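Nucleoporin NUP170 (Chaetomium thermophilum, PDB 5HAX) is a scaffold nucleoporin that probably helps to build the inner ring of the nuclear pore complex. Local coordinates at residues G412-T417 with K424-G429; G316-L321 with F405-D410; R488-I493 with R514-Q519. One frame throughout, in Å; residues are numbered along the deposited sequence.

Contact 1: residues G412-T417 with K424-G429; sequences GRIKVT and KYFEQG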
ATOM      1  N   GLY A 412      -0.638  14.872  -6.581  1.00 41.18           N
ATOM      2  CA  GLY A 412      -0.049  15.914  -7.407  1.00 43.24           C
ATOM      3  C   GLY A 412      -0.303  17.308  -6.863  1.00 50.04           C
ATOM      4  O   GLY A 412       0.596  18.152  -6.847  1.00 49.40           O
ATOM      5  N   ARG A 413      -1.530  17.569  -6.410  1.00 44.25           N
ATOM      6  CA  ARG A 413      -1.853  18.889  -5.878  1.00 45.82           C
ATOM      7  C   ARG A 413      -1.238  19.092  -4.498  1.00 42.88           C
ATOM      8  O   ARG A 413      -0.793  20.197  -4.169  1.00 48.08           O
ATOM      9  CB  ARG A 413      -3.369  19.072  -5.825  1.00 50.34           C
ATOM     10  CG  ARG A 413      -3.815  20.514  -5.632  1.00 60.36           C
ATOM     11  CD  ARG A 413      -5.333  20.643  -5.659  1.00 58.23           C
ATOM     12  NE  ARG A 413      -5.929  19.936  -6.791  1.00 70.04           N
ATOM     13  CZ  ARG A 413      -6.032  20.431  -8.022  1.00 78.02           C
ATOM     14  NH1 ARG A 413      -5.573  21.644  -8.301  1.00 84.14           N
ATOM     15  NH2 ARG A 413      -6.592  19.705  -8.982  1.00 72.81           N
ATOM     16  N   ILE A 414      -1.199  18.036  -3.682  1.00 44.40           N
ATOM     17  CA  ILE A 414      -0.611  18.141  -2.347  1.00 44.45           C
ATOM     18  C   ILE A 414       0.880  18.442  -2.448  1.00 45.72           C
ATOM     19  O   ILE A 414       1.432  19.203  -1.643  1.00 46.49           O
ATOM     20  CB  ILE A 414      -0.871  16.848  -1.549  1.00 39.67           C
ATOM     21  CG1 ILE A 414      -2.370  16.688  -1.264  1.00 46.67           C
ATOM     22  CG2 ILE A 414      -0.083  16.852  -0.238  1.00 45.20           C
ATOM     23  CD1 ILE A 414      -2.744  15.345  -0.655  1.00 48.43           C
ATOM     24  N   LYS A 415       1.557  17.844  -3.429  1.00 46.66           N
ATOM     25  CA  LYS A 415       2.999  18.016  -3.553  1.00 46.49           C
ATOM     26  C   LYS A 415       3.362  19.428  -3.999  1.00 51.01           C
ATOM     27  O   LYS A 415       4.394  19.963  -3.578  1.00 46.68           O
ATOM     28  CB  LYS A 415       3.557  16.981  -4.532  1.00 43.63           C
ATOM     29  CG  LYS A 415       5.056  17.068  -4.761  1.00 47.84           C
ATOM     30  CD  LYS A 415       5.551  15.888  -5.583  1.00 48.38           C
ATOM     31  CE  LYS A 415       7.044  15.985  -5.864  1.00 62.87           C
ATOM     32  NZ  LYS A 415       7.371  17.113  -6.783  1.00 63.50           N
ATOM     33  N   VAL A 416       2.524  20.046  -4.833  1.00 49.78           N
ATOM     34  CA  VAL A 416       2.801  21.381  -5.355  1.00 54.00           C
ATOM     35  C   VAL A 416       2.326  22.492  -4.423  1.00 55.56           C
ATOM     36  O   VAL A 416       2.849  23.614  -4.498  1.00 55.74           O
ATOM     37  CB  VAL A 416       2.142  21.535  -6.741  1.00 49.70           C
ATOM     38  CG1 VAL A 416       2.314  22.946  -7.298  1.00 77.37           C
ATOM     39  CG2 VAL A 416       2.721  20.518  -7.706  1.00 65.73           C
ATOM     40  N   THR A 417       1.365  22.213  -3.542  1.00 56.92           N
ATOM     41  CA  THR A 417       0.765  23.249  -2.708  1.00 51.43           C
ATOM     42  C   THR A 417       1.822  24.010  -1.919  1.00 54.78           C
ATOM     43  O   THR A 417       2.701  23.414  -1.290  1.00 47.95           O
ATOM     44  CB  THR A 417      -0.250  22.622  -1.751  1.00 48.57           C
ATOM     45  OG1 THR A 417      -1.321  22.043  -2.505  1.00 47.61           O
ATOM     46  CG2 THR A 417      -0.818  23.667  -0.792  1.00 57.99           C
ATOM     47  N   LYS A 424      -4.389  21.234   2.268  1.00 50.86           N
ATOM     48  CA  LYS A 424      -5.675  20.631   2.582  1.00 52.84           C
ATOM     49  C   LYS A 424      -5.706  19.211   2.033  1.00 48.76           C
ATOM     50  O   LYS A 424      -4.900  18.832   1.179  1.00 40.13           O
ATOM     51  CB  LYS A 424      -6.842  21.439   1.999  1.00 55.25           C
ATOM     52  CG  LYS A 424      -6.842  22.908   2.387  1.00 58.27           C
ATOM     53  CD  LYS A 424      -8.165  23.565   2.025  1.00 76.97           C
ATOM     54  CE  LYS A 424      -8.038  25.075   1.917  1.00 92.44           C
ATOM     55  NZ  LYS A 424      -8.266  25.539   0.520  1.00 92.29           N
ATOM     56  N   TYR A 425      -6.662  18.427   2.535  1.00 44.70           N
ATOM     57  CA  TYR A 425      -6.821  17.025   2.140  1.00 39.06           C
ATOM     58  C   TYR A 425      -7.555  16.953   0.798  1.00 41.59           C
ATOM     59  O   TYR A 425      -8.705  16.520   0.693  1.00 39.01           O
ATOM     60  CB  TYR A 425      -7.559  16.259   3.231  1.00 45.74           C
ATOM     61  CG  TYR A 425      -7.656  14.756   3.031  1.00 42.89           C
ATOM     62  CD1 TYR A 425      -7.022  14.119   1.970  1.00 49.53           C
ATOM     63  CD2 TYR A 425      -8.393  13.972   3.914  1.00 42.01           C
ATOM     64  CE1 TYR A 425      -7.120  12.751   1.797  1.00 44.38           C
ATOM     65  CE2 TYR A 425      -8.495  12.606   3.746  1.00 40.26           C
ATOM     66  CZ  TYR A 425      -7.858  12.000   2.688  1.00 43.68           C
ATOM     67  OH  TYR A 425      -7.962  10.638   2.521  1.00 44.40           O
ATOM     68  N   PHE A 426      -6.857  17.387  -0.249  1.00 42.20           N
ATOM     69  CA  PHE A 426      -7.388  17.268  -1.600  1.00 48.83           C
ATOM     70  C   PHE A 426      -7.499  15.798  -1.992  1.00 42.29           C
ATOM     71  O   PHE A 426      -6.648  14.980  -1.634  1.00 39.07           O
ATOM     72  CB  PHE A 426      -6.492  18.008  -2.595  1.00 50.18           C
ATOM     73  CG  PHE A 426      -6.282  19.461  -2.265  1.00 52.90           C
ATOM     74  CD1 PHE A 426      -7.304  20.380  -2.433  1.00 53.63           C
ATOM     75  CD2 PHE A 426      -5.056  19.910  -1.800  1.00 52.58           C
ATOM     76  CE1 PHE A 426      -7.110  21.717  -2.133  1.00 50.87           C
ATOM     77  CE2 PHE A 426      -4.857  21.246  -1.500  1.00 51.51           C
ATOM     78  CZ  PHE A 426      -5.885  22.147  -1.667  1.00 58.56           C
ATOM     79  N   GLU A 427      -8.555  15.464  -2.734  1.00 39.27           N
ATOM     80  CA  GLU A 427      -8.805  14.086  -3.141  1.00 42.37           C
ATOM     81  C   GLU A 427      -9.304  14.028  -4.577  1.00 42.45           C
ATOM     82  O   GLU A 427      -9.958  14.951  -5.067  1.00 40.52           O
ATOM     83  CB  GLU A 427      -9.838  13.398  -2.230  1.00 37.26           C
ATOM     84  CG  GLU A 427      -9.296  12.928  -0.888  1.00 35.54           C
ATOM     85  CD  GLU A 427     -10.295  12.079  -0.122  1.00 42.51           C
ATOM     86  OE1 GLU A 427     -10.105  10.847  -0.055  1.00 40.13           O
ATOM     87  OE2 GLU A 427     -11.272  12.643   0.413  1.00 40.10           O
ATOM     88  N   GLN A 428      -8.975  12.921  -5.241  1.00 41.63           N
ATOM     89  CA  GLN A 428      -9.579  12.519  -6.506  1.00 42.12           C
ATOM     90  C   GLN A 428     -10.511  11.346  -6.228  1.00 38.24           C
ATOM     91  O   GLN A 428     -10.107  10.379  -5.577  1.00 37.58           O
ATOM     92  CB  GLN A 428      -8.509  12.114  -7.524  1.00 40.51           C
ATOM     93  CG  GLN A 428      -7.588  13.244  -7.974  1.00 37.20           C
ATOM     94  CD  GLN A 428      -8.234  14.166  -8.988  1.00 49.49           C
ATOM     95  OE1 GLN A 428      -8.978  13.723  -9.864  1.00 42.86           O
ATOM     96  NE2 GLN A 428      -7.950  15.456  -8.876  1.00 43.62           N
ATOM     97  N   GLY A 429     -11.749  11.429  -6.722  1.00 39.77           N
ATOM     98  CA  GLY A 429     -12.755  10.435  -6.414  1.00 39.71           C
ATOM     99  C   GLY A 429     -13.478   9.945  -7.654  1.00 40.31           C
ATOM    100  O   GLY A 429     -13.441  10.569  -8.715  1.00 42.85           O
TER
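Arg413 and Phe426 carry this contact, and their side chains cross at about a right angle. The aliphatic part of Arg413 passes over one face of the Phe426 ring. Its CD sits 3.8 Å from the ring centroid and 14° off the normal, a CH-pi contact. The nearest single ring atom is Phe426 CG, 3.7 Å from Arg413 CD. Lys424 CB, the neighbour two residues back, covers the opposite face, offset toward the rim. The ring is therefore held between two aliphatic chains. Arg413 reaches this place with CG anti to its backbone N (chi1 -165°). A bend at chi3 then turns the guanidinium away from a flat stack, its plane 65° from that of the ring. The charged end goes instead to Asp410, with which Arg413 NE forms a salt bridge.

Both segments go with one blade of the beta-propeller: strand 427-433 is part of its sheet, and helix 411-416 lies in the connection from the neighbouring antiparallel strand 403-409. Phe426 comes just before strand 427-433 and turns back onto the helix.

Ile414 meets the ring at its edge, with CG1 4.2 Å from Phe426 CD2. Its CD1 also lies 4.0 Å from Phe426 O. Thr417 comes from a third direction, neither over the face nor at the edge, and its OG1 is 3.8 Å from Phe426 CE2. That hydroxyl donates a hydrogen bond to Arg413 O, approaching from above the carbonyl plane. Thr417 is the first residue to leave the helix, and this bond ties it back to the last turn.

Contact 2: residues G316-L321 with F405-D410; sequences GCRLFL and FVSAPD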
ATOM      1  N   GLY A 316     -21.210   8.613   6.087  1.00 40.21           N
ATOM      2  CA  GLY A 316     -20.105   8.794   5.169  1.00 41.35           C
ATOM      3  C   GLY A 316     -19.023   9.740   5.632  1.00 38.10           C
ATOM      4  O   GLY A 316     -18.153  10.092   4.827  1.00 39.07           O
ATOM      5  N   CYS A 317     -19.044  10.165   6.894  1.00 37.19           N
ATOM      6  CA  CYS A 317     -18.006  11.040   7.417  1.00 40.39           C
ATOM      7  C   CYS A 317     -16.813  10.213   7.869  1.00 38.29           C
ATOM      8  O   CYS A 317     -16.975   9.195   8.550  1.00 38.89           O
ATOM      9  CB  CYS A 317     -18.538  11.868   8.585  1.00 40.26           C
ATOM     10  SG  CYS A 317     -19.891  12.979   8.151  1.00 40.50           S
ATOM     11  N   ARG A 318     -15.618  10.648   7.485  1.00 38.79           N
ATOM     12  CA  ARG A 318     -14.374  10.033   7.929  1.00 35.55           C
ATOM     13  C   ARG A 318     -13.841  10.845   9.104  1.00 39.16           C
ATOM     14  O   ARG A 318     -13.440  12.002   8.936  1.00 38.07           O
ATOM     15  CB  ARG A 318     -13.359   9.964   6.789  1.00 36.72           C
ATOM     16  CG  ARG A 318     -13.574   8.793   5.842  1.00 42.23           C
ATOM     17  CD  ARG A 318     -12.679   8.893   4.614  1.00 37.66           C
ATOM     18  NE  ARG A 318     -13.241   9.776   3.597  1.00 32.13           N
ATOM     19  CZ  ARG A 318     -12.577  10.212   2.532  1.00 36.36           C
ATOM     20  NH1 ARG A 318     -13.179  11.005   1.656  1.00 37.31           N
ATOM     21  NH2 ARG A 318     -11.313   9.857   2.338  1.00 37.12           N
ATOM     22  N   LEU A 319     -13.847  10.238  10.289  1.00 36.19           N
ATOM     23  CA  LEU A 319     -13.355  10.861  11.511  1.00 36.92           C
ATOM     24  C   LEU A 319     -11.915  10.419  11.738  1.00 43.23           C
ATOM     25  O   LEU A 319     -11.646   9.221  11.865  1.00 38.34           O
ATOM     26  CB  LEU A 319     -14.222  10.470  12.708  1.00 36.83           C
ATOM     27  CG  LEU A 319     -15.740  10.480  12.513  1.00 36.70           C
ATOM     28  CD1 LEU A 319     -16.436   9.989  13.777  1.00 43.10           C
ATOM     29  CD2 LEU A 319     -16.230  11.866  12.134  1.00 39.67           C
ATOM     30  N   PHE A 320     -10.999  11.381  11.801  1.00 37.42           N
ATOM     31  CA  PHE A 320      -9.583  11.104  12.015  1.00 39.94           C
ATOM     32  C   PHE A 320      -9.215  11.473  13.447  1.00 39.38           C
ATOM     33  O   PHE A 320      -9.324  12.640  13.840  1.00 38.61           O
ATOM     34  CB  PHE A 320      -8.724  11.871  11.012  1.00 34.61           C
ATOM     35  CG  PHE A 320      -8.830  11.340   9.614  1.00 39.00           C
ATOM     36  CD1 PHE A 320      -7.930  10.394   9.150  1.00 44.27           C
ATOM     37  CD2 PHE A 320      -9.842  11.770   8.772  1.00 36.78           C
ATOM     38  CE1 PHE A 320      -8.029   9.895   7.867  1.00 38.17           C
ATOM     39  CE2 PHE A 320      -9.947  11.274   7.486  1.00 36.37           C
ATOM     40  CZ  PHE A 320      -9.039  10.333   7.034  1.00 38.94           C
ATOM     41  N   LEU A 321      -8.778  10.479  14.217  1.00 38.35           N
ATOM     42  CA  LEU A 321      -8.513  10.641  15.638  1.00 37.41           C
ATOM     43  C   LEU A 321      -7.025  10.548  15.922  1.00 41.16           C
ATOM     44  O   LEU A 321      -6.334   9.657  15.415  1.00 40.96           O
ATOM     45  CB  LEU A 321      -9.244   9.583  16.466  1.00 41.01           C
ATOM     46  CG  LEU A 321     -10.766   9.610  16.346  1.00 43.51           C
ATOM     47  CD1 LEU A 321     -11.229   8.479  15.448  1.00 42.24           C
ATOM     48  CD2 LEU A 321     -11.418   9.527  17.718  1.00 42.75           C
ATOM     49  N   PHE A 405     -17.899   4.046  -3.775  1.00 39.11           N
ATOM     50  CA  PHE A 405     -17.141   5.287  -3.857  1.00 37.07           C
ATOM     51  C   PHE A 405     -15.683   4.990  -3.540  1.00 37.14           C
ATOM     52  O   PHE A 405     -15.382   4.369  -2.516  1.00 39.60           O
ATOM     53  CB  PHE A 405     -17.682   6.343  -2.892  1.00 40.51           C
ATOM     54  CG  PHE A 405     -16.845   7.592  -2.846  1.00 35.85           C
ATOM     55  CD1 PHE A 405     -16.842   8.476  -3.913  1.00 40.05           C
ATOM     56  CD2 PHE A 405     -16.049   7.873  -1.748  1.00 37.00           C
ATOM     57  CE1 PHE A 405     -16.065   9.620  -3.883  1.00 40.91           C
ATOM     58  CE2 PHE A 405     -15.273   9.019  -1.711  1.00 39.00           C
ATOM     59  CZ  PHE A 405     -15.282   9.892  -2.779  1.00 37.21           C
ATOM     60  N   VAL A 406     -14.788   5.426  -4.421  1.00 39.02           N
ATOM     61  CA  VAL A 406     -13.359   5.179  -4.273  1.00 35.38           C
ATOM     62  C   VAL A 406     -12.623   6.490  -4.503  1.00 35.79           C
ATOM     63  O   VAL A 406     -12.867   7.178  -5.501  1.00 39.36           O
ATOM     64  CB  VAL A 406     -12.854   4.095  -5.245  1.00 38.91           C
ATOM     65  CG1 VAL A 406     -11.498   3.587  -4.793  1.00 39.85           C
ATOM     66  CG2 VAL A 406     -13.849   2.947  -5.334  1.00 46.36           C
ATOM     67  N   SER A 407     -11.725   6.835  -3.581  1.00 34.07           N
ATOM     68  CA  SER A 407     -10.990   8.088  -3.655  1.00 35.94           C
ATOM     69  C   SER A 407      -9.549   7.866  -3.221  1.00 36.26           C
ATOM     70  O   SER A 407      -9.222   6.900  -2.525  1.00 37.01           O
ATOM     71  CB  SER A 407     -11.636   9.180  -2.788  1.00 41.24           C
ATOM     72  OG  SER A 407     -11.641   8.809  -1.421  1.00 39.29           O
ATOM     73  N   ALA A 408      -8.692   8.783  -3.642  1.00 39.67           N
ATOM     74  CA  ALA A 408      -7.281   8.772  -3.297  1.00 38.09           C
ATOM     75  C   ALA A 408      -6.861  10.197  -2.987  1.00 39.35           C
ATOM     76  O   ALA A 408      -7.524  11.150  -3.411  1.00 37.54           O
ATOM     77  CB  ALA A 408      -6.422   8.209  -4.435  1.00 37.76           C
ATOM     78  N   PRO A 409      -5.769  10.378  -2.246  1.00 37.18           N
ATOM     79  CA  PRO A 409      -5.225  11.728  -2.085  1.00 41.99           C
ATOM     80  C   PRO A 409      -4.844  12.294  -3.442  1.00 40.84           C
ATOM     81  O   PRO A 409      -4.404  11.563  -4.332  1.00 41.70           O
ATOM     82  CB  PRO A 409      -3.995  11.522  -1.190  1.00 37.98           C
ATOM     83  CG  PRO A 409      -4.160  10.174  -0.581  1.00 44.48           C
ATOM     84  CD  PRO A 409      -4.949   9.367  -1.558  1.00 42.24           C
ATOM     85  N   ASP A 410      -5.039  13.603  -3.608  1.00 40.41           N
ATOM     86  CA  ASP A 410      -4.583  14.285  -4.819  1.00 41.07           C
ATOM     87  C   ASP A 410      -3.094  14.561  -4.636  1.00 43.22           C
ATOM     88  O   ASP A 410      -2.659  15.682  -4.361  1.00 40.18           O
ATOM     89  CB  ASP A 410      -5.382  15.557  -5.074  1.00 45.39           C
ATOM     90  CG  ASP A 410      -5.194  16.089  -6.485  1.00 44.55           C
ATOM     91  OD1 ASP A 410      -4.160  15.774  -7.109  1.00 42.68           O
ATOM     92  OD2 ASP A 410      -6.082  16.814  -6.977  1.00 40.10           O
TER
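Arg318 turns toward Ser407 with CG anti to its own carbonyl carbon (chi1 -81°), then bends at chi3 (-82°), which brings the guanidinium in front of strand 403-409. Ser407 answers with its OG between the backbone N and the carbonyl carbon (chi1 62°). The two strands belong to different blades of the beta-propeller. Strand 318-324 lies inside one sheet, between strands 307-313 and 341-348. Strand 403-409 lies inside the other, between strands 390-395 and 427-433. Their backbones stay well apart: the closest CA atoms, those of Arg318 and Ser407, are 12.2 Å from each other. One long side chain bridges most of this distance.

The direct touch is light. Arg318 NH2 comes to 3.9 Å from Ser407 OG, and Arg318 NH1 to 4.1 Å from the same oxygen. These are packing distances, and the hydroxyl stands oblique to the guanidinium plane. What joins the groups is a residue outside both segments, Glu427 of strand 427-433. Glu427 OE2 forms a salt bridge with Arg318 NH1, and Glu427 OE1 is hydrogen-bonded to Ser407 OG. Lys348 is a second cationic partner of Glu427 OE2. Two positive charges at this oxygen probably favour the ionised carboxylate.

Arg318, Ser407 and Phe405 are all buried, so the link between blades is made in the protein interior. Phe405 borders the guanidinium on the same side of its plane as Ser407, also obliquely. It presents its edge, not its face, and the nearest atoms there are Arg318 NH1 and Phe405 CE2, 4.4 Å apart.

Contact 3: residues R488-I493 with R514-Q519; sequences RRLVDI and RKFINQ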
ATOM      1  N   ARG A 488      -4.610   3.931 -10.461  1.00 39.13           N
ATOM      2  CA  ARG A 488      -3.985   4.486 -11.655  1.00 41.68           C
ATOM      3  C   ARG A 488      -2.999   5.579 -11.270  1.00 46.48           C
ATOM      4  O   ARG A 488      -3.316   6.451 -10.453  1.00 42.83           O
ATOM      5  CB  ARG A 488      -5.038   5.032 -12.618  1.00 45.80           C
ATOM      6  CG  ARG A 488      -5.797   3.928 -13.326  1.00 49.94           C
ATOM      7  CD  ARG A 488      -6.950   4.443 -14.157  1.00 60.71           C
ATOM      8  NE  ARG A 488      -6.532   4.867 -15.491  1.00 50.87           N
ATOM      9  CZ  ARG A 488      -7.287   4.768 -16.582  1.00 76.65           C
ATOM     10  NH1 ARG A 488      -6.817   5.185 -17.750  1.00 83.94           N
ATOM     11  NH2 ARG A 488      -8.508   4.250 -16.514  1.00 63.91           N
ATOM     12  N   ARG A 489      -1.804   5.514 -11.851  1.00 41.71           N
ATOM     13  CA  ARG A 489      -0.751   6.492 -11.632  1.00 40.26           C
ATOM     14  C   ARG A 489      -0.899   7.658 -12.605  1.00 41.00           C
ATOM     15  O   ARG A 489      -1.686   7.619 -13.552  1.00 41.80           O
ATOM     16  CB  ARG A 489       0.624   5.846 -11.808  1.00 40.33           C
ATOM     17  CG  ARG A 489       0.857   4.588 -10.978  1.00 43.92           C
ATOM     18  CD  ARG A 489       2.018   3.773 -11.539  1.00 45.26           C
ATOM     19  NE  ARG A 489       1.717   3.251 -12.872  1.00 42.36           N
ATOM     20  CZ  ARG A 489       2.607   2.683 -13.677  1.00 52.44           C
ATOM     21  NH1 ARG A 489       2.232   2.240 -14.869  1.00 45.98           N
ATOM     22  NH2 ARG A 489       3.874   2.560 -13.303  1.00 44.45           N
ATOM     23  N   LEU A 490      -0.109   8.706 -12.363  1.00 42.95           N
ATOM     24  CA  LEU A 490      -0.072   9.838 -13.283  1.00 41.44           C
ATOM     25  C   LEU A 490       0.274   9.386 -14.698  1.00 39.24           C
ATOM     26  O   LEU A 490      -0.373   9.797 -15.667  1.00 42.04           O
ATOM     27  CB  LEU A 490       0.933  10.876 -12.783  1.00 44.18           C
ATOM     28  CG  LEU A 490       1.284  12.006 -13.755  1.00 45.42           C
ATOM     29  CD1 LEU A 490       0.038  12.774 -14.172  1.00 44.29           C
ATOM     30  CD2 LEU A 490       2.314  12.939 -13.134  1.00 45.61           C
ATOM     31  N   VAL A 491       1.298   8.537 -14.839  1.00 40.38           N
ATOM     32  CA  VAL A 491       1.710   8.088 -16.169  1.00 44.64           C
ATOM     33  C   VAL A 491       0.599   7.295 -16.844  1.00 46.23           C
ATOM     34  O   VAL A 491       0.452   7.343 -18.070  1.00 47.48           O
ATOM     35  CB  VAL A 491       3.013   7.264 -16.091  1.00 46.00           C
ATOM     36  CG1 VAL A 491       4.181   8.154 -15.694  1.00 46.96           C
ATOM     37  CG2 VAL A 491       2.861   6.086 -15.131  1.00 47.98           C
ATOM     38  N   ASP A 492      -0.192   6.551 -16.066  1.00 45.02           N
ATOM     39  CA  ASP A 492      -1.339   5.851 -16.638  1.00 44.85           C
ATOM     40  C   ASP A 492      -2.384   6.837 -17.143  1.00 44.26           C
ATOM     41  O   ASP A 492      -2.930   6.667 -18.239  1.00 48.28           O
ATOM     42  CB  ASP A 492      -1.955   4.910 -15.602  1.00 45.93           C
ATOM     43  CG  ASP A 492      -0.964   3.898 -15.067  1.00 45.10           C
ATOM     44  OD1 ASP A 492      -0.269   3.250 -15.879  1.00 51.26           O
ATOM     45  OD2 ASP A 492      -0.879   3.756 -13.829  1.00 45.51           O
ATOM     46  N   ILE A 493      -2.678   7.872 -16.351  1.00 47.98           N
ATOM     47  CA  ILE A 493      -3.640   8.889 -16.767  1.00 46.90           C
ATOM     48  C   ILE A 493      -3.101   9.666 -17.962  1.00 46.49           C
ATOM     49  O   ILE A 493      -3.815   9.910 -18.943  1.00 44.49           O
ATOM     50  CB  ILE A 493      -3.959   9.830 -15.590  1.00 48.36           C
ATOM     51  CG1 ILE A 493      -4.630   9.053 -14.452  1.00 49.15           C
ATOM     52  CG2 ILE A 493      -4.840  10.992 -16.048  1.00 52.05           C
ATOM     53  CD1 ILE A 493      -4.701   9.824 -13.150  1.00 53.66           C
ATOM     54  N   ARG A 514      -2.411  21.237 -20.570  1.00 62.51           N
ATOM     55  CA  ARG A 514      -2.587  22.326 -19.614  1.00 60.76           C
ATOM     56  C   ARG A 514      -3.384  21.874 -18.396  1.00 51.45           C
ATOM     57  O   ARG A 514      -3.166  22.386 -17.292  1.00 52.24           O
ATOM     58  CB  ARG A 514      -3.262  23.517 -20.290  1.00 69.75           C
ATOM     59  CG  ARG A 514      -3.105  24.825 -19.524  1.00 80.48           C
ATOM     60  CD  ARG A 514      -3.569  26.023 -20.343  1.00 93.58           C
ATOM     61  NE  ARG A 514      -2.836  26.148 -21.601  1.00102.60           N
ATOM     62  CZ  ARG A 514      -2.849  27.230 -22.373  1.00109.10           C
ATOM     63  NH1 ARG A 514      -3.550  28.299 -22.019  1.00111.65           N
ATOM     64  NH2 ARG A 514      -2.151  27.247 -23.501  1.00108.50           N
ATOM     65  N   LYS A 515      -4.305  20.923 -18.573  1.00 53.85           N
ATOM     66  CA  LYS A 515      -4.982  20.324 -17.426  1.00 50.35           C
ATOM     67  C   LYS A 515      -3.972  19.719 -16.460  1.00 47.55           C
ATOM     68  O   LYS A 515      -4.067  19.910 -15.242  1.00 48.43           O
ATOM     69  CB  LYS A 515      -5.967  19.250 -17.890  1.00 61.25           C
ATOM     70  CG  LYS A 515      -7.000  19.700 -18.908  1.00 67.79           C
ATOM     71  CD  LYS A 515      -7.882  18.525 -19.311  1.00 71.95           C
ATOM     72  CE  LYS A 515      -8.895  18.906 -20.376  1.00 85.77           C
ATOM     73  NZ  LYS A 515      -9.722  17.737 -20.791  1.00 88.69           N
ATOM     74  N   PHE A 516      -2.996  18.980 -16.993  1.00 53.91           N
ATOM     75  CA  PHE A 516      -2.000  18.332 -16.143  1.00 47.69           C
ATOM     76  C   PHE A 516      -1.109  19.357 -15.452  1.00 46.36           C
ATOM     77  O   PHE A 516      -0.778  19.201 -14.271  1.00 49.28           O
ATOM     78  CB  PHE A 516      -1.158  17.363 -16.971  1.00 48.47           C
ATOM     79  CG  PHE A 516      -1.878  16.101 -17.347  1.00 51.26           C
ATOM     80  CD1 PHE A 516      -1.936  15.035 -16.467  1.00 46.44           C
ATOM     81  CD2 PHE A 516      -2.491  15.977 -18.581  1.00 49.95           C
ATOM     82  CE1 PHE A 516      -2.597  13.873 -16.809  1.00 51.09           C
ATOM     83  CE2 PHE A 516      -3.153  14.816 -18.928  1.00 51.88           C
ATOM     84  CZ  PHE A 516      -3.206  13.763 -18.040  1.00 48.38           C
ATOM     85  N   ILE A 517      -0.705  20.407 -16.171  1.00 49.85           N
ATOM     86  CA  ILE A 517       0.173  21.418 -15.586  1.00 48.73           C
ATOM     87  C   ILE A 517      -0.528  22.133 -14.440  1.00 51.76           C
ATOM     88  O   ILE A 517       0.079  22.413 -13.399  1.00 51.17           O
ATOM     89  CB  ILE A 517       0.639  22.407 -16.673  1.00 53.05           C
ATOM     90  CG1 ILE A 517       1.555  21.693 -17.672  1.00 57.83           C
ATOM     91  CG2 ILE A 517       1.364  23.599 -16.045  1.00 49.47           C
ATOM     92  CD1 ILE A 517       1.930  22.531 -18.881  1.00 56.30           C
ATOM     93  N   ASN A 518      -1.815  22.442 -14.609  1.00 52.08           N
ATOM     94  CA  ASN A 518      -2.551  23.154 -13.572  1.00 61.96           C
ATOM     95  C   ASN A 518      -2.721  22.328 -12.303  1.00 56.75           C
ATOM     96  O   ASN A 518      -2.882  22.907 -11.224  1.00 62.89           O
ATOM     97  CB  ASN A 518      -3.921  23.582 -14.099  1.00 68.08           C
ATOM     98  CG  ASN A 518      -3.831  24.694 -15.130  1.00 77.88           C
ATOM     99  OD1 ASN A 518      -2.808  25.370 -15.246  1.00 72.74           O
ATOM    100  ND2 ASN A 518      -4.908  24.893 -15.878  1.00 83.98           N
ATOM    101  N   GLN A 519      -2.686  20.999 -12.403  1.00 55.49           N
ATOM    102  CA  GLN A 519      -2.827  20.128 -11.240  1.00 55.59           C
ATOM    103  C   GLN A 519      -1.484  19.670 -10.685  1.00 52.76           C
ATOM    104  O   GLN A 519      -1.252  19.761  -9.476  1.00 52.98           O
ATOM    105  CB  GLN A 519      -3.676  18.902 -11.593  1.00 55.92           C
ATOM    106  CG  GLN A 519      -3.883  17.948 -10.418  1.00 55.70           C
ATOM    107  CD  GLN A 519      -4.682  16.718 -10.792  1.00 59.17           C
ATOM    108  OE1 GLN A 519      -5.218  16.621 -11.894  1.00 66.94           O
ATOM    109  NE2 GLN A 519      -4.763  15.763  -9.870  1.00 56.52           N
TER
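Two successive helices, 490-501 and 506-520, pack here through Leu490, Ile493 and Phe516, just after the last strand of the propeller, 481-487. The side chains that meet are all apolar. Phe516 points from the second helix toward the first, and the CD1, CE1 and CZ side of its ring does the touching. Ile493 CG2 meets the ring at its edge, 3.7 Å from Phe516 CE1 and 3.8 Å from Phe516 CZ. This branch of Ile493 is anti to the backbone N, while CG1 is anti to the carbonyl carbon (chi1 -63°). Leu490 approaches obliquely, with CD1 3.8 Å from Phe516 CD1. The two aliphatic side chains, one helical turn apart, thus share one flank of the ring. With the Phe516 ring cut back to an alanine, Leu490 CD1 and Ile493 CG2 would probably face a gap and lose their partner on the second helix.

The start of the first helix is held by Asp492. Its OD2 accepts the backbone N-H of Arg489, the N-cap residue, which is one half of a capping box. Arg489 also grips Asp492 side-on in a salt bridge, NE to OD2 at 2.8 Å and NH1 to OD1 at 2.9 Å.

Around the contact, Trp47 stacks on the Phe516 ring and Phe494 of helix 490-501 meets it edge-to-face. Helix 522-533 packs alongside, with Ala528 against Leu490 and Thr525 against Phe516.

How the contacts relate
The three contacts run from the propeller interior to the helices that follow it. Contacts 1 and 2 have centres about 13 Å apart and share a sheet: Ala408 N is probably hydrogen-bonded to Gln428 O at 2.9 Å. Glu427 of contact 1 reaches Arg318 of contact 2, OE2 to NH1, at 2.8 Å. Contact 3 lies about 12 Å from contact 1, centre to centre, and about 21 Å from contact 2. Gln519 links it to both. Its NE2 is 2.8 Å from Asp410 OD1, a probable hydrogen bond, and its CG packs 3.5 Å from Arg413 NH2. A phosphate ion, probably from the crystallisation liquor, lies about 4 Å from the side chain of Lys424 in contact 1.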